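Local coordinates for protein sugar kinase (Agrobacterium tumefaciens, PDB 2RBC) that probably phosphorylates a sugar or related small molecule with ATP, as kinases of the ribokinase (pfkB) family do, at residues Trp86-Asp91 with Arg142-Lys147; Val35-Leu40 with Leu162-Trp167; Gly90-Gly95 with Gly117-Leu122; Arg82-Gly87 with Gly106-Gly111. One frame throughout, in Å; residues are numbered along the deposited sequence. Where two conformers were deposited one is given.

Contact 1 of 4, residues Trp86-Asp91 with Arg142-Lys147. With SO4 (sulfate ion), chain F.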
loop_
_atom_site.group_PDB
_atom_site.type_symbol
_atom_site.label_atom_id
_atom_site.label_comp_id
_atom_site.label_asym_id
_atom_site.label_seq_id
_atom_site.Cartn_x
_atom_site.Cartn_y
_atom_site.Cartn_z
ATOM N N TRP A 86 -10.355 17.119 12.884
ATOM C CA TRP A 86 -10.129 16.327 14.090
ATOM C C TRP A 86 -10.293 14.920 13.608
ATOM O O TRP A 86 -11.239 14.599 12.931
ATOM C CB TRP A 86 -11.153 16.611 15.188
ATOM C CG TRP A 86 -11.049 17.973 15.785
ATOM C CD1 TRP A 86 -10.098 18.935 15.520
ATOM C CD2 TRP A 86 -11.909 18.528 16.781
ATOM N NE1 TRP A 86 -10.336 20.064 16.285
ATOM C CE2 TRP A 86 -11.442 19.840 17.061
ATOM C CE3 TRP A 86 -13.034 18.050 17.465
ATOM C CZ2 TRP A 86 -12.052 20.663 18.007
ATOM C CZ3 TRP A 86 -13.653 18.901 18.402
ATOM C CH2 TRP A 86 -13.160 20.180 18.652
ATOM N N GLY A 87 -9.328 14.094 13.932
ATOM C CA GLY A 87 -9.231 12.752 13.384
ATOM C C GLY A 87 -8.088 12.174 14.166
ATOM O O GLY A 87 -7.464 12.893 14.955
ATOM N N ALA A 88 -7.822 10.891 13.983
ATOM C CA ALA A 88 -6.787 10.195 14.731
ATOM C C ALA A 88 -5.827 9.503 13.786
ATOM O O ALA A 88 -6.237 8.938 12.770
ATOM C CB ALA A 88 -7.403 9.147 15.732
ATOM N N VAL A 89 -4.541 9.551 14.138
ATOM C CA VAL A 89 -3.516 8.721 13.501
ATOM C C VAL A 89 -2.807 7.999 14.623
ATOM O O VAL A 89 -2.918 8.396 15.782
ATOM C CB VAL A 89 -2.481 9.542 12.653
ATOM C CG1 VAL A 89 -3.127 10.100 11.388
ATOM C CG2 VAL A 89 -1.830 10.626 13.471
ATOM N N GLY A 90 -2.051 6.965 14.290
ATOM C CA GLY A 90 -1.143 6.369 15.256
ATOM C C GLY A 90 0.191 7.102 15.334
ATOM O O GLY A 90 0.512 7.936 14.499
ATOM N N ASP A 91 0.964 6.782 16.357
ATOM C CA ASP A 91 2.339 7.274 16.480
ATOM C C ASP A 91 3.258 6.419 15.612
ATOM O O ASP A 91 4.131 5.714 16.119
ATOM C CB ASP A 91 2.817 7.269 17.949
ATOM C CG ASP A 91 2.610 5.927 18.642
ATOM O OD1 ASP A 91 1.865 5.082 18.108
ATOM O OD2 ASP A 91 3.162 5.739 19.746
ATOM N N ARG A 142 -8.414 0.924 17.665
ATOM C CA ARG A 142 -7.740 1.630 18.757
ATOM C C ARG A 142 -7.504 3.098 18.452
ATOM O O ARG A 142 -7.263 3.889 19.358
ATOM C CB ARG A 142 -6.410 0.998 19.068
ATOM C CG ARG A 142 -6.510 -0.420 19.637
ATOM C CD ARG A 142 -5.128 -1.029 19.865
ATOM N NE ARG A 142 -4.356 -1.115 18.637
ATOM C CZ ARG A 142 -3.228 -1.805 18.492
ATOM N NH1 ARG A 142 -2.711 -2.498 19.518
ATOM N NH2 ARG A 142 -2.606 -1.807 17.310
ATOM N N LEU A 143 -7.565 3.470 17.178
ATOM C CA LEU A 143 -7.483 4.869 16.798
ATOM C C LEU A 143 -8.503 5.746 17.567
ATOM O O LEU A 143 -8.204 6.877 17.945
ATOM C CB LEU A 143 -7.681 5.003 15.282
ATOM C CG LEU A 143 -6.471 4.637 14.412
ATOM C CD1 LEU A 143 -6.891 4.588 12.955
ATOM C CD2 LEU A 143 -5.352 5.630 14.645
ATOM N N HIS A 144 -9.690 5.195 17.785
ATOM C CA HIS A 144 -10.868 5.950 18.216
ATOM C C HIS A 144 -11.430 5.449 19.528
ATOM O O HIS A 144 -12.617 5.622 19.801
ATOM C CB HIS A 144 -11.949 5.863 17.125
ATOM C CG HIS A 144 -11.514 6.440 15.820
ATOM N ND1 HIS A 144 -11.624 5.759 14.630
ATOM C CD2 HIS A 144 -10.889 7.599 15.535
ATOM C CE1 HIS A 144 -11.120 6.492 13.660
ATOM N NE2 HIS A 144 -10.668 7.618 14.180
ATOM N N GLU A 145 -10.592 4.866 20.365
ATOM C CA GLU A 145 -11.061 4.281 21.623
ATOM C C GLU A 145 -10.925 5.234 22.830
ATOM O O GLU A 145 -11.367 4.913 23.944
ATOM C CB GLU A 145 -10.307 2.979 21.905
ATOM C CG GLU A 145 -8.862 3.170 22.357
ATOM C CD GLU A 145 -8.132 1.840 22.628
ATOM O OE1 GLU A 145 -8.747 0.735 22.471
ATOM O OE2 GLU A 145 -6.927 1.912 22.998
ATOM N N LYS A 146 -10.283 6.377 22.622
ATOM C CA LYS A 146 -10.048 7.319 23.687
ATOM C C LYS A 146 -10.871 8.570 23.444
ATOM O O LYS A 146 -11.182 8.957 22.310
ATOM C CB LYS A 146 -8.569 7.644 23.762
ATOM C CG LYS A 146 -8.098 8.180 25.073
ATOM C CD LYS A 146 -6.607 7.822 25.280
ATOM C CE LYS A 146 -5.855 8.837 26.189
ATOM N NZ LYS A 146 -6.649 9.277 27.403
ATOM N N LYS A 147 -11.240 9.201 24.548
ATOM C CA LYS A 147 -12.113 10.344 24.482
ATOM C C LYS A 147 -11.328 11.575 24.029
ATOM O O LYS A 147 -10.280 11.872 24.580
ATOM C CB LYS A 147 -12.766 10.552 25.850
ATOM C CG LYS A 147 -13.780 9.447 26.192
ATOM C CD LYS A 147 -14.885 10.009 27.092
ATOM C CE LYS A 147 -15.615 8.911 27.893
ATOM N NZ LYS A 147 -16.796 9.468 28.677
HETATM S S SO4 F . 0.169 -4.291 16.971
HETATM O O1 SO4 F . -0.921 -4.494 16.014
HETATM O O2 SO4 F . -0.252 -4.664 18.321
HETATM O O3 SO4 F . 1.310 -5.115 16.585
HETATM O O4 SO4 F . 0.576 -2.887 16.963
HETATM O O HOH W 1 -9.638 9.403 12.211
#
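L143 meets the strand at A88 to G90 with its CB and one methyl. Its CB stands 4.2 Å from the CB of A88. CG turns to the backbone O of R119. Of the two methyls, CD2 makes the contact with the strand. With CG anti to the carbonyl carbon (chi1 -77°), it comes down on the backbone beyond A88. CD2 lies 3.5 Å from C of V89, and the N of G90 is almost as near. A leucine methyl therefore sits on the peptide between V89 and G90.

A88 supplies the other half. Its methyl points at the 142-147 segment and fits between backbone and ring. CB is 3.3 Å from O of L143 and 3.8 Å from CD2 of H144. The H144 ring meets this methyl obliquely. One face of the ring carries CB of L143, 3.9 Å above the plane and over its centre.

No direct hydrogen bond joins the two segments. A water does it instead. It lies in the plane of the H144 ring at its edge, 2.9 Å from NE2, and accepts from N of A88. The other ring nitrogen, ND1, is held by Y139. R142 takes no part in the strand contact; its guanidinium makes weak hydrogen bonds to a sulfate ion and a salt bridge to D140.

The contact is buried. It lays the loop between strand 133-138 and helix 152-155 against the end of strand 82-90. V89 points the other way, onto I98 and L99 of helix 93-104, and its backbone pairs with strand 113-115.

Contact 2 of 4, residues Val35-Leu40 with Leu162-Trp167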
loop_
_atom_site.group_PDB
_atom_site.type_symbol
_atom_site.label_atom_id
_atom_site.label_comp_id
_atom_site.label_asym_id
_atom_site.label_seq_id
_atom_site.Cartn_x
_atom_site.Cartn_y
_atom_site.Cartn_z
ATOM N N VAL A 35 -14.732 16.332 11.043
ATOM C CA VAL A 35 -14.369 15.303 12.008
ATOM C C VAL A 35 -14.530 13.912 11.406
ATOM O O VAL A 35 -15.592 13.594 10.853
ATOM C CB VAL A 35 -15.271 15.359 13.237
ATOM C CG1 VAL A 35 -14.867 14.292 14.260
ATOM C CG2 VAL A 35 -15.270 16.797 13.845
ATOM N N GLY A 36 -13.467 13.114 11.501
ATOM C CA GLY A 36 -13.507 11.703 11.127
ATOM C C GLY A 36 -12.265 11.076 10.531
ATOM O O GLY A 36 -11.175 11.218 11.034
ATOM N N ALA A 37 -12.452 10.398 9.408
ATOM C CA ALA A 37 -11.401 9.607 8.770
ATOM C C ALA A 37 -10.217 10.364 8.175
ATOM O O ALA A 37 -10.382 11.386 7.522
ATOM C CB ALA A 37 -12.030 8.708 7.715
ATOM N N ALA A 38 -9.035 9.785 8.393
ATOM C CA ALA A 38 -7.729 10.255 7.915
ATOM C C ALA A 38 -6.929 8.999 7.599
ATOM O O ALA A 38 -6.477 8.282 8.528
ATOM C CB ALA A 38 -7.028 11.096 8.970
ATOM N N VAL A 39 -6.775 8.706 6.311
ATOM C CA VAL A 39 -6.325 7.370 5.822
ATOM C C VAL A 39 -5.290 7.613 4.721
ATOM O O VAL A 39 -5.529 8.471 3.832
ATOM C CB VAL A 39 -7.500 6.538 5.170
ATOM C CG1 VAL A 39 -7.050 5.134 4.731
ATOM C CG2 VAL A 39 -8.702 6.424 6.101
ATOM N N LEU A 40 -4.171 6.876 4.767
ATOM C CA LEU A 40 -3.202 6.892 3.645
ATOM C C LEU A 40 -3.618 5.896 2.575
ATOM O O LEU A 40 -3.455 4.690 2.735
ATOM C CB LEU A 40 -1.770 6.626 4.101
ATOM C CG LEU A 40 -0.670 6.850 3.044
ATOM C CD1 LEU A 40 -0.598 8.327 2.671
ATOM C CD2 LEU A 40 0.637 6.392 3.622
ATOM N N LEU A 162 -18.787 19.565 10.265
ATOM C CA LEU A 162 -19.164 18.431 9.432
ATOM C C LEU A 162 -18.554 17.179 10.024
ATOM O O LEU A 162 -17.354 17.159 10.347
ATOM C CB LEU A 162 -18.664 18.643 7.998
ATOM C CG LEU A 162 -18.859 17.498 7.002
ATOM C CD1 LEU A 162 -20.314 17.073 6.833
ATOM C CD2 LEU A 162 -18.128 17.818 5.683
ATOM N N VAL A 163 -19.353 16.125 10.214
ATOM C CA VAL A 163 -18.823 14.905 10.827
ATOM C C VAL A 163 -19.176 13.719 9.943
ATOM O O VAL A 163 -20.243 13.706 9.348
ATOM C CB VAL A 163 -19.339 14.646 12.292
ATOM C CG1 VAL A 163 -19.100 15.926 13.250
ATOM C CG2 VAL A 163 -20.799 14.153 12.302
ATOM N N ASP A 164 -18.250 12.752 9.859
ATOM C CA ASP A 164 -18.503 11.447 9.212
ATOM C C ASP A 164 -18.845 10.353 10.235
ATOM O O ASP A 164 -18.951 10.634 11.418
ATOM C CB ASP A 164 -17.353 11.076 8.243
ATOM C CG ASP A 164 -16.084 10.641 8.916
ATOM O OD1 ASP A 164 -16.136 10.216 10.087
ATOM O OD2 ASP A 164 -14.986 10.727 8.266
ATOM N N VAL A 165 -19.061 9.125 9.760
ATOM C CA VAL A 165 -19.511 8.031 10.610
ATOM C C VAL A 165 -18.344 7.261 11.258
ATOM O O VAL A 165 -18.570 6.323 11.988
ATOM C CB VAL A 165 -20.409 7.025 9.839
ATOM C CG1 VAL A 165 -21.728 7.695 9.429
ATOM C CG2 VAL A 165 -19.655 6.368 8.638
ATOM N N ARG A 166 -17.114 7.705 11.047
ATOM C CA ARG A 166 -15.947 6.926 11.453
ATOM C C ARG A 166 -15.582 6.996 12.942
ATOM O O ARG A 166 -15.065 6.044 13.485
ATOM C CB ARG A 166 -14.722 7.307 10.615
ATOM C CG ARG A 166 -13.426 6.547 11.023
ATOM C CD ARG A 166 -13.547 5.018 10.851
ATOM N NE ARG A 166 -13.561 4.751 9.425
ATOM C CZ ARG A 166 -14.640 4.574 8.654
ATOM N NH1 ARG A 166 -15.885 4.503 9.142
ATOM N NH2 ARG A 166 -14.465 4.404 7.347
ATOM N N TRP A 167 -15.827 8.124 13.583
ATOM C CA TRP A 167 -15.509 8.320 14.985
ATOM C C TRP A 167 -16.805 8.781 15.699
ATOM O O TRP A 167 -16.933 9.931 16.110
ATOM C CB TRP A 167 -14.441 9.412 15.114
ATOM C CG TRP A 167 -13.750 9.425 16.420
ATOM C CD1 TRP A 167 -14.108 8.752 17.542
ATOM C CD2 TRP A 167 -12.598 10.201 16.770
ATOM N NE1 TRP A 167 -13.236 9.029 18.553
ATOM C CE2 TRP A 167 -12.279 9.892 18.098
ATOM C CE3 TRP A 167 -11.766 11.079 16.063
ATOM C CZ2 TRP A 167 -11.184 10.456 18.756
ATOM C CZ3 TRP A 167 -10.692 11.630 16.716
ATOM C CH2 TRP A 167 -10.405 11.313 18.049
HETATM O O HOH W 2 -16.269 15.111 8.241
#
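The carboxylate of D164 is the flat group that meets G36 and A37. OD2 takes the N-H of A37 through its syn lone pair, in a nearly straight bond of 2.8 Å (172°). OD1 is met from above the carboxylate plane by N of R166, 2.9 Å away. This second bond closes an Asx turn. The side chain thus ties its own loop and the facing loop together. Its chi1 of 74° sets CG between the backbone N and the carbonyl carbon, which turns the carboxylate to G36 and A37.

G36 passes close to this carboxylate, with CA 3.2 Å from OD1 of D164. Its backbone conformation suits glycine.

Beside it, the CB of R166 lies 4.0 Å from N of A37. CG of R166 borders the A37 methyl.

Further back the segments pair as parallel strands. N of V35 gives a hydrogen bond to O of L162. N of D164 returns one of 3.0 Å to O of V35. The side chains of V35 and V163 lie side by side and point the same way, with CB of V35 3.9 Å from CG1 of V163. Helix 168-180 packs on both valines.

This is the pairing of neighbouring parallel strands 31-35 and 160-163 in the central sheet of a ribokinase-type alpha/beta fold. The two chains leave the sheet at the C-terminal ends of their strands, and the D164 turn binds their loops there.

Contact 3 of 4, residues Gly90-Gly95 with Gly117-Leu122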
loop_
_atom_site.group_PDB
_atom_site.type_symbol
_atom_site.label_atom_id
_atom_site.label_comp_id
_atom_site.label_asym_id
_atom_site.label_seq_id
_atom_site.Cartn_x
_atom_site.Cartn_y
_atom_site.Cartn_z
ATOM N N GLY A 90 -2.051 6.965 14.290
ATOM C CA GLY A 90 -1.143 6.369 15.256
ATOM C C GLY A 90 0.191 7.102 15.334
ATOM O O GLY A 90 0.512 7.936 14.499
ATOM N N ASP A 91 0.964 6.782 16.357
ATOM C CA ASP A 91 2.339 7.274 16.480
ATOM C C ASP A 91 3.258 6.419 15.612
ATOM O O ASP A 91 4.131 5.714 16.119
ATOM C CB ASP A 91 2.817 7.269 17.949
ATOM C CG ASP A 91 2.610 5.927 18.642
ATOM O OD1 ASP A 91 1.865 5.082 18.108
ATOM O OD2 ASP A 91 3.162 5.739 19.746
ATOM N N ASP A 92 3.058 6.503 14.297
ATOM C CA ASP A 92 3.817 5.722 13.359
ATOM C C ASP A 92 4.130 6.496 12.106
ATOM O O ASP A 92 3.708 7.648 11.927
ATOM C CB ASP A 92 3.103 4.384 13.091
ATOM C CG ASP A 92 1.690 4.534 12.510
ATOM O OD1 ASP A 92 1.288 5.621 12.007
ATOM O OD2 ASP A 92 0.984 3.504 12.526
ATOM N N GLU A 93 4.897 5.858 11.229
ATOM C CA GLU A 93 5.406 6.506 10.047
ATOM C C GLU A 93 4.265 6.883 9.101
ATOM O O GLU A 93 4.289 7.977 8.514
ATOM C CB GLU A 93 6.442 5.590 9.362
ATOM C CG GLU A 93 7.761 5.506 10.129
ATOM C CD GLU A 93 8.636 4.329 9.687
ATOM O OE1 GLU A 93 8.129 3.187 9.789
ATOM O OE2 GLU A 93 9.828 4.533 9.299
ATOM N N THR A 94 3.257 6.000 8.972
ATOM C CA THR A 94 2.044 6.299 8.185
ATOM C C THR A 94 1.340 7.546 8.736
ATOM O O THR A 94 0.894 8.418 7.971
ATOM C CB THR A 94 1.073 5.078 8.132
ATOM O OG1 THR A 94 1.751 3.923 7.598
ATOM C CG2 THR A 94 -0.188 5.398 7.297
ATOM N N GLY A 95 1.290 7.670 10.058
ATOM C CA GLY A 95 0.686 8.846 10.709
ATOM C C GLY A 95 1.389 10.153 10.391
ATOM O O GLY A 95 0.739 11.207 10.124
ATOM N N GLY A 117 0.085 3.832 20.579
ATOM C CA GLY A 117 -0.156 2.405 20.344
ATOM C C GLY A 117 -1.173 1.986 19.284
ATOM O O GLY A 117 -1.342 0.782 19.034
ATOM N N ALA A 118 -1.874 2.937 18.668
ATOM C CA ALA A 118 -2.735 2.614 17.535
ATOM C C ALA A 118 -1.902 2.672 16.252
ATOM O O ALA A 118 -0.874 3.365 16.174
ATOM C CB ALA A 118 -3.965 3.584 17.456
ATOM N N ARG A 119 -2.353 1.931 15.251
ATOM C CA ARG A 119 -1.764 1.972 13.946
ATOM C C ARG A 119 -2.638 2.826 13.069
ATOM O O ARG A 119 -3.864 2.710 13.098
ATOM C CB ARG A 119 -1.629 0.567 13.365
ATOM C CG ARG A 119 -0.581 -0.252 14.128
ATOM C CD ARG A 119 -0.562 -1.708 13.672
ATOM N NE ARG A 119 -0.146 -1.815 12.283
ATOM C CZ ARG A 119 -0.309 -2.885 11.499
ATOM N NH1 ARG A 119 -0.890 -4.001 11.947
ATOM N NH2 ARG A 119 0.114 -2.820 10.242
ATOM N N SER A 120 -2.001 3.683 12.286
ATOM C CA SER A 120 -2.720 4.573 11.383
ATOM C C SER A 120 -3.396 3.802 10.248
ATOM O O SER A 120 -2.879 2.789 9.775
ATOM C CB SER A 120 -1.774 5.584 10.756
ATOM O OG SER A 120 -1.184 6.405 11.722
ATOM N N ALA A 121 -4.533 4.332 9.787
ATOM C CA ALA A 121 -5.310 3.720 8.732
ATOM C C ALA A 121 -4.613 3.919 7.400
ATOM O O ALA A 121 -4.059 4.981 7.109
ATOM C CB ALA A 121 -6.737 4.319 8.673
ATOM N N LEU A 122 -4.674 2.883 6.583
ATOM C CA LEU A 122 -4.183 2.949 5.208
ATOM C C LEU A 122 -5.039 2.018 4.376
ATOM O O LEU A 122 -5.595 1.041 4.922
ATOM C CB LEU A 122 -2.682 2.563 5.158
ATOM C CG LEU A 122 -2.277 1.142 5.552
ATOM C CD1 LEU A 122 -2.369 0.135 4.366
ATOM C CD2 LEU A 122 -0.866 1.165 6.142
HETATM O O HOH W 3 -0.287 2.111 9.954
#
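The first torsions of D92 and S120 turn their polar ends to each other. In D92, chi1 of 60° places CG between the backbone N and the carbonyl carbon. In S120, chi1 of -62° sets OG beside the backbone N. The carboxylate then grips both polar groups of the serine. OG of S120 donates to OD1 of D92 at 2.6 Å. N of S120 donates to OD2 at 3.0 Å, in a nearly straight bond (171°). Both donors arrive on the syn side, slightly out of the carboxylate plane.

OD1 has a second task. It accepts N of G95 nearly along its C-O axis, so D92 is the N-cap of helix 93-104. The hydroxyl of S120 is shared as well, since it accepts N of G90 at 2.8 Å. A water joins OD2 of D92 to O of S120.

G90 lies close against the facing chain, with CA 3.2 Å from O of A118 in a CA-H...O contact. Farther out, OD1 of D91 accepts N of G117 from above its carboxylate plane. On the other flank, CG2 of T94 rests 3.8 Å from CB of S120.

The contact fixes the start of helix 93-104 to the chain entering strand 121-127. T94 also touches L40 of strand 39-45, while L122 packs on F138 of strand 133-138. R119 reaches the second subunit, where its NH2 bonds O of V61.

Contact 4 of 4, residues Arg82-Gly87 with Gly106-Gly111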
loop_
_atom_site.group_PDB
_atom_site.type_symbol
_atom_site.label_atom_id
_atom_site.label_comp_id
_atom_site.label_asym_id
_atom_site.label_seq_id
_atom_site.Cartn_x
_atom_site.Cartn_y
_atom_site.Cartn_z
ATOM N N ARG A 82 -11.854 27.953 5.261
ATOM C CA ARG A 82 -10.758 27.508 6.127
ATOM C C ARG A 82 -11.194 26.207 6.743
ATOM O O ARG A 82 -12.320 26.079 7.180
ATOM C CB ARG A 82 -10.461 28.548 7.196
ATOM C CG ARG A 82 -9.594 29.655 6.669
ATOM C CD ARG A 82 -9.390 30.748 7.668
ATOM N NE ARG A 82 -10.586 31.574 7.879
ATOM C CZ ARG A 82 -11.257 31.689 9.040
ATOM N NH1 ARG A 82 -10.907 31.002 10.143
ATOM N NH2 ARG A 82 -12.303 32.506 9.112
ATOM N N ALA A 83 -10.319 25.211 6.728
ATOM C CA ALA A 83 -10.690 23.882 7.173
ATOM C C ALA A 83 -9.804 23.417 8.293
ATOM O O ALA A 83 -8.576 23.513 8.199
ATOM C CB ALA A 83 -10.565 22.881 5.993
ATOM N N SER A 84 -10.432 22.865 9.322
ATOM C CA SER A 84 -9.736 22.143 10.397
ATOM C C SER A 84 -10.254 20.717 10.434
ATOM O O SER A 84 -11.396 20.468 10.085
ATOM C CB SER A 84 -9.996 22.790 11.736
ATOM O OG SER A 84 -9.368 24.040 11.806
ATOM N N LEU A 85 -9.401 19.788 10.846
ATOM C CA LEU A 85 -9.750 18.411 10.917
ATOM C C LEU A 85 -9.391 17.816 12.284
ATOM O O LEU A 85 -8.293 18.001 12.773
ATOM C CB LEU A 85 -9.044 17.673 9.792
ATOM C CG LEU A 85 -9.248 16.167 9.650
ATOM C CD1 LEU A 85 -10.632 15.782 9.236
ATOM C CD2 LEU A 85 -8.187 15.572 8.700
ATOM N N TRP A 86 -10.355 17.119 12.884
ATOM C CA TRP A 86 -10.129 16.327 14.090
ATOM C C TRP A 86 -10.293 14.920 13.608
ATOM O O TRP A 86 -11.239 14.599 12.931
ATOM C CB TRP A 86 -11.153 16.611 15.188
ATOM C CG TRP A 86 -11.049 17.973 15.785
ATOM C CD1 TRP A 86 -10.098 18.935 15.520
ATOM C CD2 TRP A 86 -11.909 18.528 16.781
ATOM N NE1 TRP A 86 -10.336 20.064 16.285
ATOM C CE2 TRP A 86 -11.442 19.840 17.061
ATOM C CE3 TRP A 86 -13.034 18.050 17.465
ATOM C CZ2 TRP A 86 -12.052 20.663 18.007
ATOM C CZ3 TRP A 86 -13.653 18.901 18.402
ATOM C CH2 TRP A 86 -13.160 20.180 18.652
ATOM N N GLY A 87 -9.328 14.094 13.932
ATOM C CA GLY A 87 -9.231 12.752 13.384
ATOM C C GLY A 87 -8.088 12.174 14.166
ATOM O O GLY A 87 -7.464 12.893 14.955
ATOM N N GLY A 106 -3.526 22.217 2.773
ATOM C CA GLY A 106 -4.279 23.374 3.202
ATOM C C GLY A 106 -5.211 23.172 4.366
ATOM O O GLY A 106 -6.006 24.064 4.660
ATOM N N ILE A 107 -5.099 22.046 5.065
ATOM C CA ILE A 107 -5.979 21.725 6.187
ATOM C C ILE A 107 -5.223 21.993 7.517
ATOM O O ILE A 107 -4.068 21.590 7.654
ATOM C CB ILE A 107 -6.420 20.241 6.104
ATOM C CG1 ILE A 107 -7.231 19.943 4.824
ATOM C CG2 ILE A 107 -7.266 19.819 7.328
ATOM C CD1 ILE A 107 -7.149 18.446 4.386
ATOM N N ASP A 108 -5.849 22.698 8.464
ATOM C CA ASP A 108 -5.323 22.800 9.825
ATOM C C ASP A 108 -5.456 21.462 10.543
ATOM O O ASP A 108 -6.558 21.034 10.882
ATOM C CB ASP A 108 -6.084 23.864 10.612
ATOM C CG ASP A 108 -5.502 24.104 11.982
ATOM O OD1 ASP A 108 -4.789 23.239 12.535
ATOM O OD2 ASP A 108 -5.757 25.201 12.490
ATOM N N THR A 109 -4.316 20.830 10.779
ATOM C CA THR A 109 -4.225 19.525 11.430
ATOM C C THR A 109 -3.824 19.632 12.894
ATOM O O THR A 109 -3.556 18.634 13.553
ATOM C CB THR A 109 -3.186 18.668 10.712
ATOM O OG1 THR A 109 -1.947 19.384 10.695
ATOM C CG2 THR A 109 -3.658 18.335 9.298
ATOM N N SER A 110 -3.817 20.843 13.415
ATOM C CA SER A 110 -3.314 21.095 14.742
ATOM C C SER A 110 -4.131 20.441 15.869
ATOM O O SER A 110 -3.604 20.253 16.951
ATOM C CB SER A 110 -3.181 22.596 14.979
ATOM O OG SER A 110 -4.430 23.211 15.068
ATOM N N GLY A 111 -5.388 20.126 15.629
ATOM C CA GLY A 111 -6.216 19.397 16.581
ATOM C C GLY A 111 -6.375 17.912 16.326
ATOM O O GLY A 111 -7.241 17.276 16.906
HETATM O O HOH W 4 -7.772 25.697 5.446
HETATM O O HOH W 5 -8.530 24.593 14.298
HETATM O O HOH W 6 -7.177 20.412 13.403
HETATM O O HOH W 7 -8.699 15.001 16.920
#
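Strand 82-86 and segment 106-111 run roughly parallel, with S84 beside D108 at a CA-CA distance of 4.5 Å. Two backbone hydrogen bonds hold D108 against the strand. Its N donates to O of A83 at 2.9 Å, and its O accepts N of L85 at 3.1 Å. The same carbonyl oxygen also meets CA of S84.

S84 and D108 put their side chains on one face. OG of S84 lies 3.5 Å from CB of D108. The hydroxyl itself bonds to H31, and a water lies between it and OD2 of D108, weakly bound on the aspartate side. The other carboxylate oxygen, OD1, turns back to its own segment. It takes N of S110 at 2.7 Å, closing an Asx turn, and the hydroxyl of S110 as well. These two bonds fix the turn after D108.

L85 and I107 meet away from that pair. CG2 of I107 stands anti to the backbone N (chi1 -62° for CG1) and touches CB of L85 at 3.7 Å. Towards the end of the contact, CD1 of W86 lies 3.6 Å from O of G111, which meets the ring obliquely. A water at the edge of this ring accepts from N of G111 and donates to O of L85 and O of D108. It fills in where the chains part.

The contact closes a beta-alpha-beta unit of strand 82-90, helix 93-104 and strand 107-108. G106 ends that helix in a Schellman motif. L85 and I107 pack on helices 68-78 and 93-104, and strand 31-35 pairs along the other edge of strand 82-90.

In the fold
Strand 82-90 runs through the set. Contact 4 uses its start and contact 1 its end, with centres about 15 Å apart. Contact 3 follows at the turn into helix 93-104, its centre about 9 Å from that of contact 1. Contact 2 lies one strand over, where N of G36 meets O of W86. Along the chain, contacts 1, 3 and 4 all fall inside the loop closed by contact 2. Contacts 1, 2 and 4 reach the large sheet; contacts 2 and 3 reach the four-stranded one through neighbouring strands 39-45 and 121-127. Segment 35-40 leads from strand 31-35 into strand 39-45, so contact 2 lies where this probable sugar kinase links its two sheets.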